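Local coordinates for adenosine monophosphate-protein transferase vopS (Vibrio parahaemolyticus, PDB 3LET) that transfers AMP from ATP to a threonine of host Rho-family GTPases, blocking their engagement of downstream effectors and thereby actin assembly in infected cells, at residues Ser21-His26 against Glu66-Glu71; Lys83-Asp88 against Glu242-Gln247; Asn220-Tyr225 against Gly276-Asn281. One frame throughout, in Å; residues are numbered along the deposited sequence.

Interaction 1 of 3, residues Ser21-His26 against Glu66-Glu71; sequences SSSVEH and ERAMTE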
ATOM      1  N   SER A  21       0.895 -27.799   2.410  1.00 39.66           N
ATOM      2  CA  SER A  21       1.631 -26.587   2.732  1.00 40.20           C
ATOM      3  C   SER A  21       1.964 -25.772   1.477  1.00 37.49           C
ATOM      4  O   SER A  21       2.214 -24.579   1.574  1.00 29.88           O
ATOM      5  CB  SER A  21       2.896 -26.918   3.527  1.00 46.18           C
ATOM      6  OG  SER A  21       3.635 -27.958   2.909  1.00 51.01           O
ATOM      7  N   SER A  22       1.950 -26.402   0.304  1.00 25.79           N
ATOM      8  CA  SER A  22       2.242 -25.669  -0.931  1.00 26.04           C
ATOM      9  C   SER A  22       1.674 -26.377  -2.151  1.00 27.01           C
ATOM     10  O   SER A  22       1.144 -27.497  -2.051  1.00 24.02           O
ATOM     11  CB  SER A  22       3.749 -25.517  -1.112  1.00 35.67           C
ATOM     12  OG  SER A  22       4.324 -26.708  -1.609  1.00 27.09           O
ATOM     13  N   SER A  23       1.832 -25.748  -3.312  1.00 20.67           N
ATOM     14  CA  SER A  23       1.307 -26.311  -4.547  1.00 21.31           C
ATOM     15  C   SER A  23       2.017 -27.608  -4.911  1.00 21.43           C
ATOM     16  O   SER A  23       1.465 -28.436  -5.628  1.00 21.84           O
ATOM     17  CB  SER A  23       1.467 -25.308  -5.693  1.00 21.71           C
ATOM     18  OG  SER A  23       2.842 -25.143  -6.048  1.00 21.10           O
ATOM     19  N   VAL A  24       3.244 -27.783  -4.434  1.00 22.75           N
ATOM     20  CA  VAL A  24       4.005 -28.973  -4.790  1.00 22.23           C
ATOM     21  C   VAL A  24       3.334 -30.225  -4.216  1.00 25.85           C
ATOM     22  O   VAL A  24       3.054 -31.174  -4.946  1.00 25.67           O
ATOM     23  CB  VAL A  24       5.459 -28.857  -4.294  1.00 24.68           C
ATOM     24  CG1 VAL A  24       6.189 -30.193  -4.442  1.00 30.90           C
ATOM     25  CG2 VAL A  24       6.188 -27.703  -5.044  1.00 23.75           C
ATOM     26  N   GLU A  25       3.049 -30.224  -2.918  1.00 24.83           N
ATOM     27  CA  GLU A  25       2.380 -31.380  -2.314  1.00 26.95           C
ATOM     28  C   GLU A  25       0.971 -31.552  -2.871  1.00 30.76           C
ATOM     29  O   GLU A  25       0.528 -32.675  -3.104  1.00 34.11           O
ATOM     30  CB  GLU A  25       2.304 -31.243  -0.788  1.00 35.55           C
ATOM     31  CG  GLU A  25       3.649 -31.313  -0.083  1.00 50.46           C
ATOM     32  CD  GLU A  25       4.408 -29.991  -0.106  1.00 53.67           C
ATOM     33  OE1 GLU A  25       3.763 -28.927  -0.224  1.00 46.39           O
ATOM     34  OE2 GLU A  25       5.655 -30.019   0.010  1.00 49.04           O
ATOM     35  N   HIS A  26       0.260 -30.444  -3.064  1.00 24.02           N
ATOM     36  CA  HIS A  26      -1.076 -30.478  -3.682  1.00 25.76           C
ATOM     37  C   HIS A  26      -1.054 -31.143  -5.068  1.00 29.41           C
ATOM     38  O   HIS A  26      -1.854 -32.033  -5.359  1.00 28.65           O
ATOM     39  CB  HIS A  26      -1.630 -29.050  -3.796  1.00 19.15           C
ATOM     40  CG  HIS A  26      -3.049 -28.978  -4.265  1.00 21.34           C
ATOM     41  ND1 HIS A  26      -3.868 -27.906  -3.981  1.00 24.97           N
ATOM     42  CD2 HIS A  26      -3.798 -29.837  -4.997  1.00 24.40           C
ATOM     43  CE1 HIS A  26      -5.060 -28.104  -4.520  1.00 22.85           C
ATOM     44  NE2 HIS A  26      -5.045 -29.272  -5.139  1.00 24.28           N
ATOM     45  N   GLU A  66      -3.402 -21.279  -9.664  1.00 14.93           N
ATOM     46  CA  GLU A  66      -3.177 -20.011  -8.994  1.00 13.26           C
ATOM     47  C   GLU A  66      -2.123 -20.167  -7.892  1.00 14.04           C
ATOM     48  O   GLU A  66      -1.215 -19.334  -7.771  1.00 20.19           O
ATOM     49  CB  GLU A  66      -4.507 -19.515  -8.427  1.00 21.73           C
ATOM     50  CG  GLU A  66      -4.398 -18.225  -7.672  1.00 28.63           C
ATOM     51  CD  GLU A  66      -5.738 -17.813  -7.093  1.00 43.34           C
ATOM     52  OE1 GLU A  66      -6.699 -17.676  -7.876  1.00 29.28           O
ATOM     53  OE2 GLU A  66      -5.822 -17.640  -5.862  1.00 35.92           O
ATOM     54  N   ARG A  67      -2.234 -21.204  -7.074  1.00 12.80           N
ATOM     55  CA  ARG A  67      -1.227 -21.426  -6.021  1.00 15.56           C
ATOM     56  C   ARG A  67       0.175 -21.579  -6.608  1.00 22.33           C
ATOM     57  O   ARG A  67       1.148 -21.011  -6.078  1.00 15.26           O
ATOM     58  CB  ARG A  67      -1.531 -22.685  -5.196  1.00 25.27           C
ATOM     59  CG  ARG A  67      -2.766 -22.629  -4.332  1.00 31.41           C
ATOM     60  CD  ARG A  67      -2.912 -23.934  -3.539  1.00 40.04           C
ATOM     61  NE  ARG A  67      -1.964 -24.014  -2.431  1.00 36.77           N
ATOM     62  CZ  ARG A  67      -1.853 -25.055  -1.605  1.00 32.37           C
ATOM     63  NH1 ARG A  67      -2.608 -26.130  -1.762  1.00 30.40           N
ATOM     64  NH2 ARG A  67      -0.976 -25.026  -0.618  1.00 28.12           N
ATOM     65  N   ALA A  68       0.301 -22.361  -7.688  1.00 17.02           N
ATOM     66  CA  ALA A  68       1.636 -22.663  -8.223  1.00 14.33           C
ATOM     67  C   ALA A  68       2.221 -21.425  -8.907  1.00 13.68           C
ATOM     68  O   ALA A  68       3.413 -21.106  -8.744  1.00 15.74           O
ATOM     69  CB  ALA A  68       1.592 -23.845  -9.238  1.00 14.23           C
ATOM     70  N   MET A  69       1.392 -20.713  -9.663  1.00 13.39           N
ATOM     71  CA  MET A  69       1.844 -19.439 -10.263  1.00 12.79           C
ATOM     72  C   MET A  69       2.284 -18.428  -9.220  1.00 14.12           C
ATOM     73  O   MET A  69       3.312 -17.735  -9.387  1.00 15.24           O
ATOM     74  CB  MET A  69       0.723 -18.841 -11.071  1.00 21.04           C
ATOM     75  CG  MET A  69       0.443 -19.767 -12.213  1.00 31.03           C
ATOM     76  SD  MET A  69       1.408 -19.164 -13.536  1.00 48.94           S
ATOM     77  CE  MET A  69      -0.001 -18.351 -14.285  1.00 29.90           C
ATOM     78  N   THR A  70       1.526 -18.348  -8.140  1.00 13.98           N
ATOM     79  CA  THR A  70       1.871 -17.413  -7.062  1.00 18.46           C
ATOM     80  C   THR A  70       3.226 -17.765  -6.474  1.00 16.16           C
ATOM     81  O   THR A  70       4.084 -16.892  -6.282  1.00 14.03           O
ATOM     82  CB  THR A  70       0.822 -17.452  -5.939  1.00 18.25           C
ATOM     83  OG1 THR A  70      -0.430 -17.029  -6.471  1.00 15.87           O
ATOM     84  CG2 THR A  70       1.212 -16.493  -4.767  1.00 17.04           C
ATOM     85  N   GLU A  71       3.424 -19.039  -6.157  1.00 15.02           N
ATOM     86  CA  GLU A  71       4.710 -19.506  -5.606  1.00 13.81           C
ATOM     87  C   GLU A  71       5.859 -19.231  -6.569  1.00 19.60           C
ATOM     88  O   GLU A  71       6.901 -18.757  -6.159  1.00 16.03           O
ATOM     89  CB  GLU A  71       4.662 -21.005  -5.288  1.00 13.17           C
ATOM     90  CG  GLU A  71       3.760 -21.258  -4.073  1.00 18.07           C
ATOM     91  CD  GLU A  71       3.430 -22.717  -3.889  1.00 20.94           C
ATOM     92  OE1 GLU A  71       4.127 -23.555  -4.473  1.00 26.35           O
ATOM     93  OE2 GLU A  71       2.473 -23.004  -3.148  1.00 26.48           O
TER
HETATM   94  O   HOH W   1       0.060 -22.313   0.698  1.00 52.54           O
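S23, in the first turn of helix 23-30, packs against A68 of helix 58-75, with the CA of S23 and the CA of A68 5.2 Å apart. The arrangement is a helix N-terminus capped by S22 and also bound by a carboxylate from a neighbouring helix. OG of S22, the N-cap, accepts from V24 N at 3.2 Å. The carboxylate of E71 supplies the bonds from the other helix. Its OE2 takes S23 N at 2.8 Å on the syn lone pair, with an N-H...O angle of 154°, while OE1 receives the hydroxyl of S23 from above the carboxylate plane, OG to OE1 being 2.6 Å. With OG of S23 set between its own N and carbonyl carbon (chi1 70°), amide and hydroxyl of one residue grip both oxygens of E71. The negative group facing the first turn probably gains from the helix dipole. E25 ties back to the cap, S22 OG donating to E25 OE1 at 2.7 Å.

One turn before E71, R67 reaches along the same residues, its chain bent at chi3 and one face of its guanidinium turned to S23 N, which sits offset toward the rim. NH1 comes to the edge of the H26 ring, in the ring plane, and gives ND1 a weak bond of 3.1 Å; ring and guanidinium planes are 58° apart. The firmer partner of H26 is E60, at NE2. This end of R67 is also fixed by T20, whose carbonyl takes NH2, and by a water that accepts from R67 NH2 and donates to S21 O, 3.2 Å from each.

Interaction 2 of 3, residues Lys83-Asp88 against Glu242-Gln247; sequences KALIGD and EGMLKQ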
ATOM      1  N   LYS A  83       9.343  -8.101  -2.245  1.00 10.99           N
ATOM      2  CA  LYS A  83       9.426  -8.558  -0.868  1.00 14.82           C
ATOM      3  C   LYS A  83      10.318  -7.607  -0.061  1.00 17.87           C
ATOM      4  O   LYS A  83       9.992  -7.237   1.071  1.00 18.53           O
ATOM      5  CB  LYS A  83       9.998  -9.973  -0.827  1.00 16.03           C
ATOM      6  CG  LYS A  83      10.437 -10.394   0.583  1.00 33.20           C
ATOM      7  CD  LYS A  83      10.707 -11.904   0.648  1.00 37.73           C
ATOM      8  CE  LYS A  83      11.739 -12.235   1.697  1.00 45.49           C
ATOM      9  NZ  LYS A  83      11.384 -11.686   3.032  1.00 53.60           N
ATOM     10  N   ALA A  84      11.446  -7.220  -0.643  1.00 17.06           N
ATOM     11  CA  ALA A  84      12.395  -6.343   0.058  1.00 18.74           C
ATOM     12  C   ALA A  84      11.732  -4.992   0.372  1.00 28.76           C
ATOM     13  O   ALA A  84      12.046  -4.354   1.380  1.00 24.68           O
ATOM     14  CB  ALA A  84      13.666  -6.144  -0.791  1.00 19.00           C
ATOM     15  N   LEU A  85      10.807  -4.567  -0.484  1.00 14.65           N
ATOM     16  CA  LEU A  85      10.177  -3.258  -0.332  1.00 13.53           C
ATOM     17  C   LEU A  85       8.975  -3.244   0.609  1.00 17.54           C
ATOM     18  O   LEU A  85       8.840  -2.323   1.425  1.00 16.00           O
ATOM     19  CB  LEU A  85       9.728  -2.719  -1.694  1.00 14.15           C
ATOM     20  CG  LEU A  85      10.851  -2.222  -2.617  1.00 21.33           C
ATOM     21  CD1 LEU A  85      10.360  -2.190  -4.032  1.00 17.03           C
ATOM     22  CD2 LEU A  85      11.295  -0.813  -2.198  1.00 24.21           C
ATOM     23  N   ILE A  86       8.079  -4.231   0.477  1.00 12.87           N
ATOM     24  CA  ILE A  86       6.784  -4.142   1.167  1.00 14.57           C
ATOM     25  C   ILE A  86       6.505  -5.342   2.085  1.00 14.05           C
ATOM     26  O   ILE A  86       5.474  -5.370   2.760  1.00 15.75           O
ATOM     27  CB  ILE A  86       5.609  -3.942   0.163  1.00 15.49           C
ATOM     28  CG1 ILE A  86       5.456  -5.176  -0.730  1.00 14.80           C
ATOM     29  CG2 ILE A  86       5.849  -2.687  -0.693  1.00 13.54           C
ATOM     30  CD1 ILE A  86       4.325  -5.050  -1.746  1.00 18.09           C
ATOM     31  N   GLY A  87       7.432  -6.296   2.107  1.00 14.63           N
ATOM     32  CA  GLY A  87       7.369  -7.444   3.001  1.00 16.55           C
ATOM     33  C   GLY A  87       6.531  -8.613   2.509  1.00 18.43           C
ATOM     34  O   GLY A  87       5.774  -8.493   1.553  1.00 13.83           O
ATOM     35  N   ASP A  88       6.647  -9.743   3.204  1.00 18.12           N
ATOM     36  CA  ASP A  88       6.026 -11.009   2.772  1.00 21.17           C
ATOM     37  C   ASP A  88       4.523 -11.006   2.607  1.00 19.50           C
ATOM     38  O   ASP A  88       3.997 -11.513   1.601  1.00 16.14           O
ATOM     39  CB  ASP A  88       6.384 -12.108   3.767  1.00 26.72           C
ATOM     40  CG  ASP A  88       7.842 -12.477   3.708  1.00 50.55           C
ATOM     41  OD1 ASP A  88       8.454 -12.271   2.637  1.00 53.57           O
ATOM     42  OD2 ASP A  88       8.373 -12.974   4.724  1.00 56.76           O
ATOM     43  N   GLU A 242       0.092   0.828   0.035  1.00 11.93           N
ATOM     44  CA  GLU A 242      -0.151   0.564   1.434  1.00 16.54           C
ATOM     45  C   GLU A 242       1.065  -0.122   2.037  1.00 17.26           C
ATOM     46  O   GLU A 242       1.451   0.189   3.153  1.00 11.54           O
ATOM     47  CB  GLU A 242      -1.398  -0.293   1.593  1.00 16.20           C
ATOM     48  CG  GLU A 242      -1.623  -0.791   3.012  1.00 16.81           C
ATOM     49  CD  GLU A 242      -2.842  -1.708   3.083  1.00 46.70           C
ATOM     50  OE1 GLU A 242      -3.888  -1.239   3.560  1.00 36.05           O
ATOM     51  OE2 GLU A 242      -2.773  -2.875   2.626  1.00 62.23           O
ATOM     52  N   GLY A 243       1.683  -1.050   1.309  1.00 11.57           N
ATOM     53  CA  GLY A 243       2.861  -1.738   1.851  1.00 11.11           C
ATOM     54  C   GLY A 243       4.044  -0.765   2.075  1.00  9.33           C
ATOM     55  O   GLY A 243       4.789  -0.862   3.042  1.00 13.88           O
ATOM     56  N   MET A 244       4.213   0.166   1.152  1.00  8.13           N
ATOM     57  CA  MET A 244       5.301   1.158   1.264  1.00  9.56           C
ATOM     58  C   MET A 244       5.041   2.082   2.457  1.00 13.92           C
ATOM     59  O   MET A 244       5.967   2.408   3.208  1.00 14.60           O
ATOM     60  CB  MET A 244       5.410   1.972  -0.029  1.00  8.47           C
ATOM     61  CG  MET A 244       6.070   1.233  -1.218  1.00 12.27           C
ATOM     62  SD  MET A 244       7.691   0.563  -0.847  1.00 14.68           S
ATOM     63  CE  MET A 244       8.761   2.032  -0.944  1.00 14.93           C
ATOM     64  N   LEU A 245       3.791   2.507   2.649  1.00 11.04           N
ATOM     65  CA  LEU A 245       3.486   3.353   3.815  1.00 15.00           C
ATOM     66  C   LEU A 245       3.814   2.588   5.116  1.00 17.25           C
ATOM     67  O   LEU A 245       4.404   3.124   6.079  1.00 13.25           O
ATOM     68  CB  LEU A 245       2.006   3.766   3.811  1.00 12.12           C
ATOM     69  CG  LEU A 245       1.572   4.564   5.043  1.00 13.20           C
ATOM     70  CD1 LEU A 245       2.485   5.769   5.219  1.00 17.97           C
ATOM     71  CD2 LEU A 245       0.095   4.987   4.892  1.00 16.84           C
ATOM     72  N   LYS A 246       3.402   1.325   5.153  1.00 11.53           N
ATOM     73  CA  LYS A 246       3.601   0.513   6.339  1.00  9.98           C
ATOM     74  C   LYS A 246       5.090   0.400   6.631  1.00 14.02           C
ATOM     75  O   LYS A 246       5.524   0.544   7.784  1.00 17.23           O
ATOM     76  CB  LYS A 246       2.973  -0.871   6.119  1.00 13.87           C
ATOM     77  CG  LYS A 246       3.260  -1.893   7.235  1.00 17.54           C
ATOM     78  CD  LYS A 246       2.554  -3.199   6.906  1.00 13.23           C
ATOM     79  CE  LYS A 246       3.157  -4.373   7.702  1.00 20.38           C
ATOM     80  NZ  LYS A 246       2.816  -4.260   9.130  1.00 26.05           N
ATOM     81  N   GLN A 247       5.897   0.151   5.597  1.00 14.37           N
ATOM     82  CA  GLN A 247       7.340  -0.036   5.821  1.00 13.37           C
ATOM     83  C   GLN A 247       7.956   1.315   6.152  1.00 17.26           C
ATOM     84  O   GLN A 247       8.953   1.401   6.873  1.00 19.80           O
ATOM     85  CB  GLN A 247       8.010  -0.604   4.543  1.00 15.01           C
ATOM     86  CG  GLN A 247       9.534  -0.503   4.511  1.00 37.30           C
ATOM     87  CD  GLN A 247      10.216  -1.208   5.677  1.00 41.95           C
ATOM     88  OE1 GLN A 247       9.712  -2.210   6.200  1.00 44.42           O
ATOM     89  NE2 GLN A 247      11.376  -0.683   6.085  1.00 39.78           N
TER
HETATM   90  O   HOH W   2       5.100  -3.222   4.303  1.00 17.31           O
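I86 and G243 bring the end of helix 77-86 and a turn of helix 238-255 very close, the CA of I86 lying 4.7 Å from the CA of G243. Glycine makes this helix-helix approach possible: with no side chain on that face, CB of I86 rests directly on the backbone, 3.9 Å from G243 CA. The chain then leaves the helix at G87, whose phi of 84° turns it into helix 88-102, for which G87 is the N-cap.

M244, next to the glycine, supplies most of the side-chain contacts. Bends at chi2 (-54°) and chi3 (-78°) curl its thioether round toward helix 77-86, so that SD meets the branch methyl CG2 of I86 at 3.7 Å, the two side chains crossing at about a right angle. The terminal CE continues to L85, touching CD2 at 4.0 Å. The carbonyl of L85 points nearly straight at the methylene CG of Q247, 3.6 Å from O. No direct hydrogen bond joins the two segments. Instead one water donates to both I86 O and G243 O, at 2.7 Å each, linking two backbone carbonyls across the contact.

The junction joins the VopS N-terminal region to the Fic region in a setting of helices without strands: helix 113-139 supports it through L131, touching I86 and M244, and Q135, touching L85 and M244; Y274 of helix 260-274 also touches M244, and M207 of helix 207-217 packs on L245 and K246.

Interaction 3 of 3, residues Asn220-Tyr225 against Gly276-Asn281; sequences NVERDY and GFTDGN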
ATOM      1  N   ASN A 220     -16.803   4.567   4.989  1.00 79.17           N
ATOM      2  CA  ASN A 220     -17.282   3.979   3.743  1.00 94.42           C
ATOM      3  C   ASN A 220     -16.522   4.448   2.501  1.00 76.52           C
ATOM      4  O   ASN A 220     -17.076   4.563   1.408  1.00 59.59           O
ATOM      5  CB  ASN A 220     -18.780   4.225   3.583  1.00115.01           C
ATOM      6  CG  ASN A 220     -19.612   3.229   4.363  1.00122.25           C
ATOM      7  OD1 ASN A 220     -19.078   2.317   4.998  1.00119.71           O
ATOM      8  ND2 ASN A 220     -20.928   3.391   4.315  1.00127.77           N
ATOM      9  N   VAL A 221     -15.241   4.724   2.678  1.00 70.78           N
ATOM     10  CA  VAL A 221     -14.341   4.766   1.551  1.00 63.38           C
ATOM     11  C   VAL A 221     -14.499   3.412   0.872  1.00 80.95           C
ATOM     12  O   VAL A 221     -14.810   2.417   1.535  1.00 84.90           O
ATOM     13  CB  VAL A 221     -12.891   4.931   2.015  1.00 53.32           C
ATOM     14  CG1 VAL A 221     -12.525   3.824   3.004  1.00 53.43           C
ATOM     15  CG2 VAL A 221     -11.949   4.918   0.831  1.00 52.23           C
ATOM     16  N   GLU A 222     -14.309   3.362  -0.439  1.00 98.51           N
ATOM     17  CA  GLU A 222     -14.318   2.083  -1.141  1.00113.36           C
ATOM     18  C   GLU A 222     -12.908   1.492  -1.095  1.00110.04           C
ATOM     19  O   GLU A 222     -11.926   2.218  -1.242  1.00101.73           O
ATOM     20  CB  GLU A 222     -14.812   2.260  -2.579  1.00119.23           C
ATOM     21  CG  GLU A 222     -13.948   3.171  -3.430  1.00115.25           C
ATOM     22  CD  GLU A 222     -12.718   2.469  -3.968  1.00111.09           C
ATOM     23  OE1 GLU A 222     -12.866   1.375  -4.556  1.00112.82           O
ATOM     24  OE2 GLU A 222     -11.608   3.015  -3.805  1.00105.88           O
ATOM     25  N   ARG A 223     -12.810   0.182  -0.881  1.00102.36           N
ATOM     26  CA  ARG A 223     -11.525  -0.470  -0.621  1.00 98.23           C
ATOM     27  C   ARG A 223     -11.033  -1.325  -1.793  1.00 80.50           C
ATOM     28  O   ARG A 223     -10.180  -2.197  -1.624  1.00 84.24           O
ATOM     29  CB  ARG A 223     -11.640  -1.343   0.628  1.00108.80           C
ATOM     30  CG  ARG A 223     -12.722  -2.402   0.520  1.00120.29           C
ATOM     31  CD  ARG A 223     -12.950  -3.118   1.838  1.00129.31           C
ATOM     32  NE  ARG A 223     -14.158  -3.939   1.796  1.00138.04           N
ATOM     33  CZ  ARG A 223     -14.636  -4.627   2.829  1.00142.75           C
ATOM     34  NH1 ARG A 223     -14.009  -4.600   3.997  1.00140.07           N
ATOM     35  NH2 ARG A 223     -15.745  -5.343   2.692  1.00146.52           N
ATOM     36  N   ASP A 224     -11.561  -1.051  -2.979  1.00 53.16           N
ATOM     37  CA  ASP A 224     -11.307  -1.860  -4.166  1.00 47.65           C
ATOM     38  C   ASP A 224      -9.826  -1.928  -4.586  1.00 32.48           C
ATOM     39  O   ASP A 224      -9.101  -0.948  -4.521  1.00 28.78           O
ATOM     40  CB  ASP A 224     -12.141  -1.329  -5.331  1.00 50.17           C
ATOM     41  CG  ASP A 224     -12.280  -2.337  -6.452  1.00 76.31           C
ATOM     42  OD1 ASP A 224     -11.883  -3.509  -6.253  1.00 87.03           O
ATOM     43  OD2 ASP A 224     -12.791  -1.964  -7.530  1.00 85.48           O
ATOM     44  N   TYR A 225      -9.399  -3.102  -5.027  1.00 30.54           N
ATOM     45  CA  TYR A 225      -8.031  -3.311  -5.517  1.00 30.50           C
ATOM     46  C   TYR A 225      -7.714  -2.478  -6.749  1.00 30.44           C
ATOM     47  O   TYR A 225      -8.481  -2.446  -7.711  1.00 29.41           O
ATOM     48  CB  TYR A 225      -7.852  -4.783  -5.872  1.00 27.07           C
ATOM     49  CG  TYR A 225      -6.564  -5.130  -6.591  1.00 21.49           C
ATOM     50  CD1 TYR A 225      -5.359  -5.147  -5.910  1.00 19.64           C
ATOM     51  CD2 TYR A 225      -6.566  -5.469  -7.936  1.00 29.26           C
ATOM     52  CE1 TYR A 225      -4.193  -5.488  -6.551  1.00 20.47           C
ATOM     53  CE2 TYR A 225      -5.400  -5.816  -8.595  1.00 23.72           C
ATOM     54  CZ  TYR A 225      -4.213  -5.824  -7.891  1.00 22.28           C
ATOM     55  OH  TYR A 225      -3.035  -6.178  -8.493  1.00 19.57           O
ATOM     56  N   GLY A 276      -0.978   5.579   0.372  1.00 15.49           N
ATOM     57  CA  GLY A 276      -1.093   4.472   1.318  1.00 14.10           C
ATOM     58  C   GLY A 276      -2.506   3.949   1.536  1.00 23.28           C
ATOM     59  O   GLY A 276      -2.677   2.881   2.164  1.00 19.73           O
ATOM     60  N   PHE A 277      -3.510   4.704   1.074  1.00 13.24           N
ATOM     61  CA  PHE A 277      -4.918   4.295   1.190  1.00 15.96           C
ATOM     62  C   PHE A 277      -5.590   4.360  -0.173  1.00 20.75           C
ATOM     63  O   PHE A 277      -5.117   5.055  -1.061  1.00 19.80           O
ATOM     64  CB  PHE A 277      -5.667   5.194   2.217  1.00 16.14           C
ATOM     65  CG  PHE A 277      -5.076   5.126   3.594  1.00 15.96           C
ATOM     66  CD1 PHE A 277      -5.414   4.082   4.456  1.00 21.32           C
ATOM     67  CD2 PHE A 277      -4.122   6.031   3.987  1.00 18.70           C
ATOM     68  CE1 PHE A 277      -4.831   3.981   5.718  1.00 17.66           C
ATOM     69  CE2 PHE A 277      -3.521   5.942   5.255  1.00 23.37           C
ATOM     70  CZ  PHE A 277      -3.897   4.913   6.124  1.00 15.98           C
ATOM     71  N   THR A 278      -6.712   3.665  -0.343  1.00 20.80           N
ATOM     72  CA  THR A 278      -7.375   3.673  -1.639  1.00 21.95           C
ATOM     73  C   THR A 278      -8.011   5.028  -1.913  1.00 26.04           C
ATOM     74  O   THR A 278      -8.157   5.444  -3.073  1.00 26.68           O
ATOM     75  CB  THR A 278      -8.458   2.571  -1.730  1.00 28.48           C
ATOM     76  OG1 THR A 278      -9.326   2.672  -0.603  1.00 40.02           O
ATOM     77  CG2 THR A 278      -7.817   1.203  -1.741  1.00 27.91           C
ATOM     78  N   ASP A 279      -8.389   5.721  -0.841  1.00 15.39           N
ATOM     79  CA  ASP A 279      -8.928   7.067  -0.958  1.00 20.06           C
ATOM     80  C   ASP A 279      -8.748   7.776   0.380  1.00 23.04           C
ATOM     81  O   ASP A 279      -8.496   7.139   1.410  1.00 17.93           O
ATOM     82  CB  ASP A 279     -10.418   7.005  -1.318  1.00 24.74           C
ATOM     83  CG  ASP A 279     -10.997   8.363  -1.753  1.00 27.20           C
ATOM     84  OD1 ASP A 279     -10.226   9.339  -1.959  1.00 30.44           O
ATOM     85  OD2 ASP A 279     -12.250   8.432  -1.888  1.00 29.16           O
ATOM     86  N   GLY A 280      -8.884   9.095   0.359  1.00 14.48           N
ATOM     87  CA  GLY A 280      -8.723   9.892   1.571  1.00 14.85           C
ATOM     88  C   GLY A 280      -7.269  10.014   2.022  1.00 20.08           C
ATOM     89  O   GLY A 280      -6.981  10.238   3.205  1.00 16.57           O
ATOM     90  N   ASN A 281      -6.337   9.872   1.101  1.00 13.57           N
ATOM     91  CA  ASN A 281      -4.934  10.109   1.447  1.00 13.92           C
ATOM     92  C   ASN A 281      -4.665  11.541   1.901  1.00 15.82           C
ATOM     93  O   ASN A 281      -3.889  11.750   2.819  1.00 13.49           O
ATOM     94  CB  ASN A 281      -4.035   9.791   0.249  1.00 11.08           C
ATOM     95  CG  ASN A 281      -4.053   8.322  -0.063  1.00 20.10           C
ATOM     96  OD1 ASN A 281      -3.676   7.531   0.782  1.00 17.86           O
ATOM     97  ND2 ASN A 281      -4.530   7.946  -1.244  1.00 20.76           N
TER
HETATM   98  O   HOH W   3     -13.845   6.360  -1.843  1.00 34.71           O
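T278 points its side chain into the 220-225 loop and crosses E222 obliquely. Its OG1 donates to E222 O at 2.7 Å, with a C=O...O angle of 147° and the donor tilted 17° from the carbonyl plane. Placing OG1 between the backbone N and carbonyl carbon (chi1 51°) directs the hydroxyl at that oxygen and turns CG2 toward the carbonyl of D224, 3.7 Å from O. E222, a poorly ordered residue, bends at chi2; D224 N bonds to its OE1 from above the carboxylate plane, and OE2 comes near CB of T278.

V221 and D279 run past each other in opposite directions, methyl CG2 of V221 meeting CB of D279 at 3.4 Å, while H214 of helix 207-217 touches V221 as well. Residues 276-281 belong to the Fic motif, HxFx(D/E)GNGRxxR, the signature that spans this loop and the start of helix 281-295; G280 and N281 are likely ATP-binding residues, as in relatives. Within it, N281 braces the turn: F277 N reaches N281 OD1 at 2.8 Å, in the carbonyl plane on a lone pair, and N281 ND2 returns a bond to F277 O at 3.0 Å. H214 stacks on the ring of F277 and donates from NE2 to D279 O. The two carboxylate oxygens of D279 are divided, OD1 accepting G280 N from above the carboxylate plane at 2.7 Å and OD2 taking a water at 2.6 Å that makes a weak link to E222 N.

Interaction 1 lies toward the N-terminal end of this elongated, all-helical chain, with its centre about 23 Å from that of interaction 2 and about 30 Å from that of interaction 3. Helix 58-75 of the first is followed directly by helix 77-86 of the second. Interaction 1 is complete before the other two begin, whereas the segments of interactions 2 and 3 alternate along the sequence, with centres about 17 Å apart. Those two touch: L245 CD2 packs on F277 CE2 at 3.8 Å. Helix 238-255 therefore lies between the N-terminal region on one side and the Fic motif loop on the other, physically connecting the two.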